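Local coordinates for protein glycoside hydrolase family 81 (Clostridium thermocellum, PDB 6FOP) that probably hydrolyses beta-1,3-glucans such as laminarin as a cellulosomal glucanase, at residues 313-318 / 356-361; 614-619 / 642-647; 620-623 / 628-631; 632-637 / 647-652. All blocks are in the same frame, centred on the assembly; numbering follows the deposited sequence.

Interaction 1 (313-318 / 356-361); sequences GTYDRE and AEQLGN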
loop_
_atom_site.group_PDB
_atom_site.type_symbol
_atom_site.label_atom_id
_atom_site.label_comp_id
_atom_site.label_asym_id
_atom_site.label_seq_id
_atom_site.Cartn_x
_atom_site.Cartn_y
_atom_site.Cartn_z
ATOM N N GLY A 313 22.933 -15.454 -18.389
ATOM C CA GLY A 313 22.059 -15.346 -19.550
ATOM C C GLY A 313 22.640 -15.835 -20.855
ATOM O O GLY A 313 23.857 -15.931 -21.022
ATOM N N THR A 314 21.738 -16.083 -21.804
ATOM C CA THR A 314 22.079 -16.490 -23.160
ATOM C C THR A 314 22.402 -15.312 -24.088
ATOM O O THR A 314 22.432 -15.483 -25.317
ATOM C CB THR A 314 20.925 -17.290 -23.770
ATOM O OG1 THR A 314 19.753 -16.477 -23.821
ATOM C CG2 THR A 314 20.623 -18.558 -22.979
ATOM N N TYR A 315 22.682 -14.145 -23.525
ATOM C CA TYR A 315 23.027 -12.952 -24.319
ATOM C C TYR A 315 24.361 -13.078 -25.055
ATOM O O TYR A 315 25.286 -13.745 -24.589
ATOM C CB TYR A 315 23.049 -11.664 -23.455
ATOM C CG TYR A 315 23.425 -11.862 -22.015
ATOM C CD1 TYR A 315 24.688 -12.300 -21.615
ATOM C CD2 TYR A 315 22.488 -11.663 -21.033
ATOM C CE1 TYR A 315 24.999 -12.508 -20.271
ATOM C CE2 TYR A 315 22.770 -11.876 -19.697
ATOM C CZ TYR A 315 24.019 -12.299 -19.315
ATOM O OH TYR A 315 24.268 -12.541 -17.985
ATOM N N ASP A 316 24.435 -12.409 -26.204
ATOM C CA ASP A 316 25.729 -12.056 -26.806
ATOM C C ASP A 316 26.392 -11.070 -25.834
ATOM O O ASP A 316 25.922 -9.929 -25.666
ATOM C CB ASP A 316 25.459 -11.470 -28.215
ATOM C CG ASP A 316 26.645 -10.776 -28.853
ATOM O OD1 ASP A 316 27.748 -10.758 -28.324
ATOM O OD2 ASP A 316 26.427 -10.182 -29.924
ATOM N N ARG A 317 27.458 -11.529 -25.180
ATOM C CA ARG A 317 28.120 -10.718 -24.146
ATOM C C ARG A 317 28.689 -9.416 -24.710
ATOM O O ARG A 317 28.694 -8.418 -24.018
ATOM C CB ARG A 317 29.248 -11.467 -23.439
ATOM C CG ARG A 317 28.829 -12.720 -22.746
ATOM C CD ARG A 317 30.044 -13.354 -22.057
ATOM N NE ARG A 317 30.497 -12.610 -20.876
ATOM C CZ ARG A 317 29.845 -12.563 -19.712
ATOM N NH1 ARG A 317 28.718 -13.244 -19.552
ATOM N NH2 ARG A 317 30.343 -11.857 -18.697
ATOM N N GLU A 318 29.206 -9.453 -25.949
ATOM C CA GLU A 318 29.778 -8.242 -26.540
ATOM C C GLU A 318 28.688 -7.219 -26.816
ATOM O O GLU A 318 28.903 -6.009 -26.648
ATOM C CB GLU A 318 30.583 -8.580 -27.813
ATOM C CG GLU A 318 31.810 -9.430 -27.467
ATOM C CD GLU A 318 32.862 -9.491 -28.555
ATOM O OE1 GLU A 318 33.187 -8.429 -29.105
ATOM O OE2 GLU A 318 33.385 -10.599 -28.798
ATOM N N ALA A 356 27.248 -4.062 -15.556
ATOM C CA ALA A 356 28.594 -3.559 -15.835
ATOM C C ALA A 356 29.682 -4.308 -15.058
ATOM O O ALA A 356 30.740 -4.673 -15.617
ATOM C CB ALA A 356 28.703 -2.072 -15.569
ATOM N N GLU A 357 29.427 -4.564 -13.783
ATOM C CA GLU A 357 30.383 -5.271 -12.939
ATOM C C GLU A 357 30.586 -6.707 -13.417
ATOM O O GLU A 357 31.734 -7.187 -13.534
ATOM C CB GLU A 357 29.918 -5.280 -11.483
ATOM C CG GLU A 357 29.950 -3.902 -10.848
ATOM C CD GLU A 357 29.249 -3.802 -9.533
ATOM O OE1 GLU A 357 28.354 -4.630 -9.287
ATOM O OE2 GLU A 357 29.577 -2.850 -8.783
ATOM N N GLN A 358 29.501 -7.383 -13.766
ATOM C CA GLN A 358 29.580 -8.782 -14.273
ATOM C C GLN A 358 30.418 -8.878 -15.546
ATOM O O GLN A 358 31.113 -9.877 -15.761
ATOM C CB GLN A 358 28.186 -9.338 -14.550
ATOM C CG GLN A 358 27.391 -9.594 -13.278
ATOM C CD GLN A 358 25.925 -9.882 -13.531
ATOM O OE1 GLN A 358 25.440 -9.894 -14.658
ATOM N NE2 GLN A 358 25.202 -10.092 -12.456
ATOM N N LEU A 359 30.335 -7.842 -16.382
ATOM C CA LEU A 359 31.081 -7.819 -17.634
ATOM C C LEU A 359 32.517 -7.385 -17.484
ATOM O O LEU A 359 33.278 -7.498 -18.451
ATOM C CB LEU A 359 30.380 -6.900 -18.627
ATOM C CG LEU A 359 29.028 -7.394 -19.128
ATOM C CD1 LEU A 359 28.259 -6.223 -19.703
ATOM C CD2 LEU A 359 29.175 -8.464 -20.189
ATOM N N GLY A 360 32.899 -6.872 -16.323
ATOM C CA GLY A 360 34.243 -6.306 -16.136
ATOM C C GLY A 360 34.395 -4.937 -16.776
ATOM O O GLY A 360 35.507 -4.482 -17.035
ATOM N N ASN A 361 33.276 -4.253 -16.993
ATOM C CA ASN A 361 33.292 -2.914 -17.585
ATOM C C ASN A 361 33.419 -1.862 -16.471
ATOM O O ASN A 361 32.450 -1.299 -15.974
ATOM C CB ASN A 361 32.071 -2.699 -18.463
ATOM C CG ASN A 361 32.197 -1.454 -19.323
ATOM O OD1 ASN A 361 32.841 -0.467 -18.919
ATOM N ND2 ASN A 361 31.611 -1.497 -20.529
HETATM O O HOH W 1 32.917 -10.512 -19.332
#

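Interaction 2 (614-619 / 642-647); sequences WKDIQY and DGESKA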
loop_
_atom_site.group_PDB
_atom_site.type_symbol
_atom_site.label_atom_id
_atom_site.label_comp_id
_atom_site.label_asym_id
_atom_site.label_seq_id
_atom_site.Cartn_x
_atom_site.Cartn_y
_atom_site.Cartn_z
ATOM N N TRP A 614 6.028 0.364 -25.301
ATOM C CA TRP A 614 6.576 -0.289 -24.095
ATOM C C TRP A 614 6.867 -1.767 -24.321
ATOM O O TRP A 614 6.644 -2.620 -23.460
ATOM C CB TRP A 614 5.681 -0.068 -22.868
ATOM C CG TRP A 614 5.733 1.311 -22.317
ATOM C CD1 TRP A 614 6.312 2.422 -22.870
ATOM C CD2 TRP A 614 5.162 1.751 -21.061
ATOM N NE1 TRP A 614 6.144 3.504 -22.044
ATOM C CE2 TRP A 614 5.421 3.130 -20.946
ATOM C CE3 TRP A 614 4.461 1.109 -20.049
ATOM C CZ2 TRP A 614 4.999 3.887 -19.844
ATOM C CZ3 TRP A 614 4.045 1.854 -18.952
ATOM C CH2 TRP A 614 4.309 3.231 -18.868
ATOM N N LYS A 615 7.444 -2.053 -25.506
ATOM C CA LYS A 615 7.742 -3.446 -25.836
ATOM C C LYS A 615 8.783 -4.041 -24.880
ATOM O O LYS A 615 8.728 -5.232 -24.574
ATOM C CB LYS A 615 8.291 -3.571 -27.252
ATOM C CG LYS A 615 7.280 -3.386 -28.371
ATOM C CD LYS A 615 7.979 -3.594 -29.718
ATOM C CE LYS A 615 7.015 -3.787 -30.871
ATOM N NZ LYS A 615 6.312 -2.520 -31.181
ATOM N N ASP A 616 9.746 -3.212 -24.439
ATOM C CA ASP A 616 10.729 -3.672 -23.437
ATOM C C ASP A 616 10.064 -4.168 -22.145
ATOM O O ASP A 616 10.311 -5.292 -21.695
ATOM C CB ASP A 616 11.820 -2.642 -23.129
ATOM C CG ASP A 616 11.308 -1.239 -22.806
ATOM O OD1 ASP A 616 10.096 -0.923 -22.971
ATOM O OD2 ASP A 616 12.146 -0.438 -22.358
ATOM N N ILE A 617 9.189 -3.334 -21.582
ATOM C CA ILE A 617 8.476 -3.690 -20.350
ATOM C C ILE A 617 7.648 -4.951 -20.611
ATOM O O ILE A 617 7.640 -5.878 -19.788
ATOM C CB ILE A 617 7.567 -2.548 -19.908
ATOM C CG1 ILE A 617 8.327 -1.249 -19.666
ATOM C CG2 ILE A 617 6.770 -2.927 -18.676
ATOM C CD1 ILE A 617 9.433 -1.326 -18.682
ATOM N N GLN A 618 6.936 -4.989 -21.752
ATOM C CA GLN A 618 6.050 -6.129 -22.025
ATOM C C GLN A 618 6.809 -7.411 -22.278
ATOM O O GLN A 618 6.360 -8.494 -21.890
ATOM C CB GLN A 618 5.121 -5.842 -23.196
ATOM C CG GLN A 618 4.100 -4.763 -22.903
ATOM C CD GLN A 618 3.106 -5.172 -21.851
ATOM O OE1 GLN A 618 2.970 -6.349 -21.548
ATOM N NE2 GLN A 618 2.360 -4.194 -21.335
ATOM N N TYR A 619 7.966 -7.313 -22.948
ATOM C CA TYR A 619 8.725 -8.548 -23.182
ATOM C C TYR A 619 9.450 -9.039 -21.927
ATOM O O TYR A 619 9.596 -10.260 -21.749
ATOM C CB TYR A 619 9.689 -8.396 -24.355
ATOM C CG TYR A 619 9.044 -8.083 -25.692
ATOM C CD1 TYR A 619 7.736 -8.456 -25.980
ATOM C CD2 TYR A 619 9.762 -7.426 -26.673
ATOM C CE1 TYR A 619 7.158 -8.204 -27.213
ATOM C CE2 TYR A 619 9.187 -7.150 -27.906
ATOM C CZ TYR A 619 7.883 -7.505 -28.165
ATOM O OH TYR A 619 7.319 -7.251 -29.391
ATOM N N ASP A 642 11.649 5.196 -20.316
ATOM C CA ASP A 642 12.657 6.080 -19.737
ATOM C C ASP A 642 13.389 5.576 -18.473
ATOM O O ASP A 642 14.527 5.991 -18.208
ATOM C CB ASP A 642 12.027 7.443 -19.421
ATOM C CG ASP A 642 11.513 8.163 -20.665
ATOM O OD1 ASP A 642 12.310 8.572 -21.515
ATOM O OD2 ASP A 642 10.280 8.335 -20.789
ATOM N N GLY A 643 12.750 4.696 -17.704
ATOM C CA GLY A 643 13.369 4.108 -16.550
ATOM C C GLY A 643 14.131 2.813 -16.805
ATOM O O GLY A 643 14.681 2.232 -15.868
ATOM N N GLU A 644 14.147 2.367 -18.063
ATOM C CA GLU A 644 14.742 1.095 -18.448
ATOM C C GLU A 644 15.994 1.328 -19.326
ATOM O O GLU A 644 16.253 2.433 -19.786
ATOM C CB GLU A 644 13.728 0.294 -19.269
ATOM C CG GLU A 644 13.082 -0.816 -18.539
ATOM C CD GLU A 644 14.043 -1.808 -17.874
ATOM O OE1 GLU A 644 15.234 -2.027 -18.241
ATOM O OE2 GLU A 644 13.572 -2.409 -16.941
ATOM N N SER A 645 16.744 0.247 -19.526
ATOM C CA SER A 645 17.883 0.271 -20.441
ATOM C C SER A 645 17.864 -0.984 -21.283
ATOM O O SER A 645 17.403 -2.034 -20.845
ATOM C CB SER A 645 19.205 0.373 -19.664
ATOM O OG SER A 645 19.488 -0.750 -18.855
ATOM N N LYS A 646 18.450 -0.893 -22.478
ATOM C CA LYS A 646 18.620 -2.079 -23.293
ATOM C C LYS A 646 19.401 -3.152 -22.524
ATOM O O LYS A 646 19.060 -4.338 -22.571
ATOM C CB LYS A 646 19.361 -1.766 -24.597
ATOM C CG LYS A 646 18.607 -0.799 -25.499
ATOM C CD LYS A 646 19.309 -0.509 -26.810
ATOM C CE LYS A 646 18.579 0.607 -27.522
ATOM N NZ LYS A 646 19.008 0.794 -28.935
ATOM N N ALA A 647 20.466 -2.731 -21.825
ATOM C CA ALA A 647 21.285 -3.693 -21.098
ATOM C C ALA A 647 20.447 -4.452 -20.071
ATOM O O ALA A 647 20.484 -5.678 -20.003
ATOM C CB ALA A 647 22.436 -2.992 -20.414
#

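Interaction 3 (620-623 / 628-631); sequences MYYA and AAAK. With MG (magnesium ion), chain Z.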
loop_
_atom_site.group_PDB
_atom_site.type_symbol
_atom_site.label_atom_id
_atom_site.label_comp_id
_atom_site.label_asym_id
_atom_site.label_seq_id
_atom_site.Cartn_x
_atom_site.Cartn_y
_atom_site.Cartn_z
ATOM N N MET A 620 9.852 -8.132 -21.024
ATOM C CA MET A 620 10.342 -8.566 -19.711
ATOM C C MET A 620 9.265 -9.310 -18.932
ATOM O O MET A 620 9.534 -10.342 -18.295
ATOM C CB MET A 620 10.842 -7.389 -18.905
ATOM C CG MET A 620 12.153 -6.825 -19.426
ATOM S SD MET A 620 12.779 -5.590 -18.260
ATOM C CE MET A 620 11.706 -4.202 -18.569
ATOM N N TYR A 621 8.016 -8.820 -19.034
ATOM C CA TYR A 621 6.880 -9.466 -18.386
ATOM C C TYR A 621 6.584 -10.834 -19.016
ATOM O O TYR A 621 6.467 -11.850 -18.316
ATOM C CB TYR A 621 5.670 -8.559 -18.524
ATOM C CG TYR A 621 4.420 -9.082 -17.888
ATOM C CD1 TYR A 621 4.281 -9.079 -16.493
ATOM C CD2 TYR A 621 3.341 -9.511 -18.658
ATOM C CE1 TYR A 621 3.130 -9.557 -15.895
ATOM C CE2 TYR A 621 2.177 -9.967 -18.055
ATOM C CZ TYR A 621 2.077 -9.993 -16.673
ATOM O OH TYR A 621 0.890 -10.435 -16.085
ATOM N N TYR A 622 6.558 -10.863 -20.362
ATOM C CA TYR A 622 6.219 -12.084 -21.095
ATOM C C TYR A 622 7.283 -13.161 -20.875
ATOM O O TYR A 622 6.970 -14.361 -20.939
ATOM C CB TYR A 622 6.032 -11.828 -22.594
ATOM C CG TYR A 622 5.354 -12.961 -23.310
ATOM C CD1 TYR A 622 4.008 -13.241 -23.101
ATOM C CD2 TYR A 622 6.040 -13.723 -24.243
ATOM C CE1 TYR A 622 3.385 -14.292 -23.741
ATOM C CE2 TYR A 622 5.416 -14.783 -24.894
ATOM C CZ TYR A 622 4.080 -15.037 -24.670
ATOM O OH TYR A 622 3.451 -16.075 -25.323
ATOM N N ALA A 623 8.531 -12.734 -20.608
ATOM C CA ALA A 623 9.603 -13.671 -20.286
ATOM C C ALA A 623 9.350 -14.483 -19.007
ATOM O O ALA A 623 10.013 -15.494 -18.807
ATOM C CB ALA A 623 10.927 -12.936 -20.168
ATOM N N ALA A 628 12.135 -17.599 -24.231
ATOM C CA ALA A 628 12.679 -17.777 -25.579
ATOM C C ALA A 628 11.921 -16.928 -26.603
ATOM O O ALA A 628 12.522 -16.265 -27.452
ATOM C CB ALA A 628 12.666 -19.238 -25.978
ATOM N N ALA A 629 10.598 -16.893 -26.477
ATOM C CA ALA A 629 9.796 -16.039 -27.345
ATOM C C ALA A 629 10.076 -14.552 -27.076
ATOM O O ALA A 629 10.204 -13.744 -28.016
ATOM C CB ALA A 629 8.320 -16.354 -27.200
ATOM N N ALA A 630 10.189 -14.195 -25.792
ATOM C CA ALA A 630 10.474 -12.793 -25.446
ATOM C C ALA A 630 11.818 -12.336 -26.029
ATOM O O ALA A 630 11.925 -11.213 -26.540
ATOM C CB ALA A 630 10.450 -12.596 -23.921
ATOM N N LYS A 631 12.832 -13.199 -25.935
ATOM C CA LYS A 631 14.125 -12.902 -26.533
ATOM C C LYS A 631 14.037 -12.725 -28.057
ATOM O O LYS A 631 14.649 -11.829 -28.621
ATOM C CB LYS A 631 15.101 -14.024 -26.212
ATOM C CG LYS A 631 16.517 -13.745 -26.695
ATOM C CD LYS A 631 17.472 -14.883 -26.368
ATOM C CE LYS A 631 18.852 -14.654 -26.979
ATOM N NZ LYS A 631 19.771 -15.767 -26.648
HETATM MG MG MG Z . 15.661 -10.778 -30.568
HETATM O O HOH W 2 17.835 -10.709 -29.611
#

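Interaction 4 (632-637 / 647-652); sequences NMWNES and AHTYHW. With MG (magnesium ion), chain Z.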
loop_
_atom_site.group_PDB
_atom_site.type_symbol
_atom_site.label_atom_id
_atom_site.label_comp_id
_atom_site.label_asym_id
_atom_site.label_seq_id
_atom_site.Cartn_x
_atom_site.Cartn_y
_atom_site.Cartn_z
ATOM N N ASN A 632 13.255 -13.573 -28.697
ATOM C CA ASN A 632 13.086 -13.494 -30.135
ATOM C C ASN A 632 12.422 -12.175 -30.569
ATOM O O ASN A 632 12.833 -11.577 -31.560
ATOM C CB ASN A 632 12.310 -14.704 -30.638
ATOM C CG ASN A 632 12.675 -15.083 -32.060
ATOM O OD1 ASN A 632 13.850 -15.165 -32.418
ATOM N ND2 ASN A 632 11.676 -15.313 -32.880
ATOM N N MET A 633 11.406 -11.742 -29.810
ATOM C CA MET A 633 10.685 -10.505 -30.115
ATOM C C MET A 633 11.490 -9.264 -29.763
ATOM O O MET A 633 11.325 -8.211 -30.380
ATOM C CB MET A 633 9.325 -10.460 -29.425
ATOM C CG MET A 633 8.379 -11.548 -29.888
ATOM S SD MET A 633 6.726 -11.415 -29.207
ATOM C CE MET A 633 6.992 -11.842 -27.490
ATOM N N TRP A 634 12.331 -9.362 -28.737
ATOM C CA TRP A 634 13.140 -8.233 -28.384
ATOM C C TRP A 634 14.092 -7.892 -29.538
ATOM O O TRP A 634 14.586 -8.764 -30.251
ATOM C CB TRP A 634 13.940 -8.531 -27.106
ATOM C CG TRP A 634 14.715 -7.328 -26.622
ATOM C CD1 TRP A 634 14.266 -6.356 -25.806
ATOM C CD2 TRP A 634 16.055 -6.959 -26.973
ATOM N NE1 TRP A 634 15.234 -5.392 -25.603
ATOM C CE2 TRP A 634 16.331 -5.724 -26.347
ATOM C CE3 TRP A 634 17.017 -7.504 -27.823
ATOM C CZ2 TRP A 634 17.567 -5.090 -26.454
ATOM C CZ3 TRP A 634 18.249 -6.856 -27.927
ATOM C CH2 TRP A 634 18.495 -5.662 -27.280
ATOM N N ASN A 635 14.376 -6.601 -29.691
ATOM C CA ASN A 635 15.453 -6.175 -30.576
ATOM C C ASN A 635 15.939 -4.791 -30.203
ATOM O O ASN A 635 15.334 -4.107 -29.357
ATOM C CB ASN A 635 14.969 -6.183 -32.024
ATOM C CG ASN A 635 13.810 -5.233 -32.233
ATOM O OD1 ASN A 635 13.993 -4.022 -32.200
ATOM N ND2 ASN A 635 12.630 -5.777 -32.488
ATOM N N GLU A 636 17.066 -4.402 -30.779
ATOM C CA GLU A 636 17.682 -3.117 -30.495
ATOM C C GLU A 636 16.980 -1.913 -31.027
ATOM O O GLU A 636 17.414 -0.802 -30.701
ATOM C CB GLU A 636 19.063 -3.059 -31.149
ATOM C CG GLU A 636 20.027 -3.912 -30.421
ATOM C CD GLU A 636 21.479 -3.628 -30.791
ATOM O OE1 GLU A 636 21.906 -2.437 -30.921
ATOM O OE2 GLU A 636 22.210 -4.624 -30.803
ATOM N N SER A 637 15.986 -2.078 -31.899
ATOM C CA SER A 637 15.195 -0.920 -32.381
ATOM C C SER A 637 14.277 -0.376 -31.315
ATOM O O SER A 637 13.820 0.749 -31.434
ATOM C CB SER A 637 14.298 -1.266 -33.600
ATOM O OG SER A 637 12.996 -1.817 -33.220
ATOM N N ALA A 647 20.466 -2.731 -21.825
ATOM C CA ALA A 647 21.285 -3.693 -21.098
ATOM C C ALA A 647 20.447 -4.452 -20.071
ATOM O O ALA A 647 20.484 -5.678 -20.003
ATOM C CB ALA A 647 22.436 -2.992 -20.414
ATOM N N HIS A 648 19.692 -3.722 -19.251
ATOM C CA HIS A 648 18.925 -4.388 -18.185
ATOM C C HIS A 648 17.787 -5.257 -18.750
ATOM O O HIS A 648 17.578 -6.383 -18.273
ATOM C CB HIS A 648 18.386 -3.339 -17.228
ATOM C CG HIS A 648 17.536 -3.886 -16.134
ATOM N ND1 HIS A 648 16.187 -3.637 -16.073
ATOM C CD2 HIS A 648 17.813 -4.725 -15.113
ATOM C CE1 HIS A 648 15.685 -4.232 -15.013
ATOM N NE2 HIS A 648 16.644 -4.898 -14.410
ATOM N N THR A 649 17.094 -4.749 -19.775
ATOM C CA THR A 649 15.999 -5.507 -20.409
ATOM C C THR A 649 16.510 -6.804 -20.997
ATOM O O THR A 649 15.946 -7.876 -20.746
ATOM C CB THR A 649 15.319 -4.647 -21.486
ATOM O OG1 THR A 649 14.661 -3.537 -20.850
ATOM C CG2 THR A 649 14.342 -5.439 -22.319
ATOM N N TYR A 650 17.606 -6.711 -21.754
ATOM C CA TYR A 650 18.082 -7.903 -22.402
ATOM C C TYR A 650 18.749 -8.884 -21.447
ATOM O O TYR A 650 18.597 -10.091 -21.604
ATOM C CB TYR A 650 18.983 -7.529 -23.544
ATOM C CG TYR A 650 19.131 -8.603 -24.564
ATOM C CD1 TYR A 650 18.021 -9.179 -25.170
ATOM C CD2 TYR A 650 20.396 -9.040 -24.950
ATOM C CE1 TYR A 650 18.168 -10.161 -26.138
ATOM C CE2 TYR A 650 20.557 -10.002 -25.942
ATOM C CZ TYR A 650 19.434 -10.573 -26.513
ATOM O OH TYR A 650 19.533 -11.532 -27.482
ATOM N N HIS A 651 19.396 -8.362 -20.400
ATOM C CA HIS A 651 19.967 -9.194 -19.325
ATOM C C HIS A 651 18.867 -9.962 -18.584
ATOM O O HIS A 651 19.019 -11.147 -18.291
ATOM C CB HIS A 651 20.752 -8.281 -18.408
ATOM C CG HIS A 651 21.428 -8.945 -17.254
ATOM N ND1 HIS A 651 20.844 -9.050 -16.010
ATOM C CD2 HIS A 651 22.700 -9.390 -17.107
ATOM C CE1 HIS A 651 21.710 -9.564 -15.167
ATOM N NE2 HIS A 651 22.850 -9.769 -15.803
ATOM N N TRP A 652 17.731 -9.285 -18.332
ATOM C CA TRP A 652 16.600 -9.914 -17.659
ATOM C C TRP A 652 16.061 -11.068 -18.504
ATOM O O TRP A 652 15.940 -12.231 -18.043
ATOM C CB TRP A 652 15.520 -8.868 -17.439
ATOM C CG TRP A 652 14.213 -9.388 -16.932
ATOM C CD1 TRP A 652 13.148 -9.810 -17.671
ATOM C CD2 TRP A 652 13.795 -9.457 -15.567
ATOM N NE1 TRP A 652 12.111 -10.173 -16.862
ATOM C CE2 TRP A 652 12.476 -9.967 -15.563
ATOM C CE3 TRP A 652 14.414 -9.175 -14.345
ATOM C CZ2 TRP A 652 11.761 -10.167 -14.389
ATOM C CZ3 TRP A 652 13.700 -9.365 -13.184
ATOM C CH2 TRP A 652 12.400 -9.882 -13.212
HETATM MG MG MG Z . 15.661 -10.778 -30.568
HETATM O O HOH W 2 17.835 -10.709 -29.611
#

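Interaction 1 (313-318 / 356-361)
Arg317 lies alongside Leu359 where the first turn of helix 317-329 meets the last turn of helix 339-359, two consecutive helices of the (alpha/alpha)6-barrel domain characteristic of family 81. The two side chains run past one another in opposite directions. The CD2 branch of Leu359 lies over one face of the guanidinium, 3.9 Å from Arg317 NH2, and also packs on the backbone carbonyl of Arg317. Because the arginine chain bends at its third torsion (chi3 72°), the guanidinium turns its edge to the end of helix 339-359. There Gln358 O lies near its plane, 3.6 Å from Arg317 NH2, a looser polar approach. A water makes the link instead: it accepts from Arg317 NH2 at 3.0 Å and donates to Leu359 O. Gly360, with positive phi, closes this helix in a Schellman motif, and the positive guanidinium beside the C-terminal carbonyls probably suits the negative end of the helix dipole. The stronger partner of the arginine is Asp311, whose OD1 takes a salt bridge from Arg317 NH1 and also pairs with Tyr315 OH. Gln358 adds a smaller patch, its amide being engaged by His651 and by Leu309 O. At the start of helix 317-329 Asp316 is the N-cap, and Glu318 N reaches Asp316 OD1 in a weak bond of 3.1 Å.

Interaction 2 (614-619 / 642-647)
Glu644 lays the aliphatic part of its side chain against Asp616 and Ile617 in a buried helix-to-loop contact of the same helical barrel domain. Helix 615-622 supplies one side, and the loop leading into helix 646-659 the other. Ile617 touches with its CD1 tip, 3.7 Å from Glu644 CG, the two chains lying at a slant. Asp616 comes in beside it, its OD2 resting 3.5 Å from Glu644 CB, so the carboxylate meets methylene carbon and not the other acid group. The two acids pass in opposite directions with their carboxylate planes 73° apart, and Asp616 OD2 stays 5.4 Å from Glu644 OE1, which probably limits the repulsion between like charges.

Each acid is held by a separate set of donors. Asp616 has its CG tucked between backbone N and carbonyl carbon (chi1 50°); from there OD1 takes a weak bond from Ile617 N, while OD2 receives Glu641 N. Glu644 bends at chi2, which brings its carboxylate back to the start of the following helix. Its OE1 gathers Ser645 N and His648 ND1, with a weaker bond involving Thr649 OG1. Ser645 is the N-cap of that helix, and its OG accepts His648 N. The bond from Ser645 N to Glu644 OE1 is 3.0 Å long, and it meets the oxygen on the anti side, 26° out of the carboxylate plane.

Interaction 3 (620-623 / 628-631)
Ala623 and Ala630 pack methyl to methyl, with their CB atoms 3.8 Å apart, at the tight centre of a contact where two consecutive helices are joined by a short turn. Helices 615-622 and 627-633 meet here, and the CA atoms of this pair come within 5.3 Å. Small side chains allow that closeness: the methyl of Ala630 also sits 3.8 Å from Ala623 N, against the backbone itself. Beside this centre the contact is less intimate. Tyr622 offers the rim of its ring, CE2 lying 4.0 Å from Ala629 CB, with the methyl near the ring plane. Its CG is anti to the backbone N (chi1 -165°), which directs the ring toward helix 627-633, edge on; the hydroxyl goes on to Lys596.

Away from this pair the helix is looser: Ala628 is exposed and points away, and the extended Lys631 side chain leads off to Thr314. Its carbonyl serves a different purpose, Lys631 O binding a magnesium ion at 2.4 Å together with Trp634 O and a water. Helix 646-659 flanks the pair, touching Ala623 through Leu656 and Ala628 through Asp657, while Tyr599 of helix 592-606 meets the Tyr622 ring.

Interaction 4 (632-637 / 647-652)
Trp634 and Tyr650 face each other with their CA atoms 7.8 Å apart, the closest pair of CA atoms across the two segments. The first is where the chain leaves helix 627-633, its psi of 147° taking the chain out of the helical path; the second lies in regular helix 646-659. The join is an aromatic one. In the Tyr650 conformer described, one of two, the phenol ring makes an offset stack on the six-membered ring of Trp634, with centroids 4.2 Å apart and planes tilted by 25°. Contact is closest where Tyr650 CD1 comes over the indole face at 3.3 Å from Trp634 CE3. Tyr650 CB adds a CH-pi contact over the same six-membered ring. At the pyrrole end the CG2 methyl of Thr649 approaches at a slant, 3.4 Å from Trp634 NE1, while its OG1 bonds to Ser645 O. The other indole face is covered toward its rim by Glu636 N.

CG of Trp634 is anti to the backbone N (chi1 -175°), which sends the indole to helix 646-659; the backbone carbonyl of the same residue turns to a magnesium ion. Trp634 O binds that ion at 2.3 Å; a coordinated water lies at the indole edge and is 2.8 Å from Tyr650 OH, so in this conformer one water links the ion to the stacked tyrosine. Around them, helix 317-329 packs on Tyr650 through Tyr323, helix 615-622 backs Thr649 through Asp616 and Met620, and His651 reaches helix 339-359 at Ile355.

In the fold
Helix 646-659 ties the four contacts together. Interactions 2 and 4 both use it and share Ala647; their centres are 8 Å apart, and Lys646 NZ bonds to Glu636 O at 2.9 Å. Interaction 3 turns the chain between the segments of interaction 2, and with interaction 4, its centre 9 Å away, it builds one magnesium site from two backbone carbonyls. Interaction 1 lies farther out, 13 Å from interaction 4 between centres, joined to it by Gln358 OE1 to His651 NE2 at 2.8 Å; Thr314 OG1 similarly meets Lys631 NZ of interaction 3. The Trp634 side chain also comes within about 5 Å of a bound nickel ion.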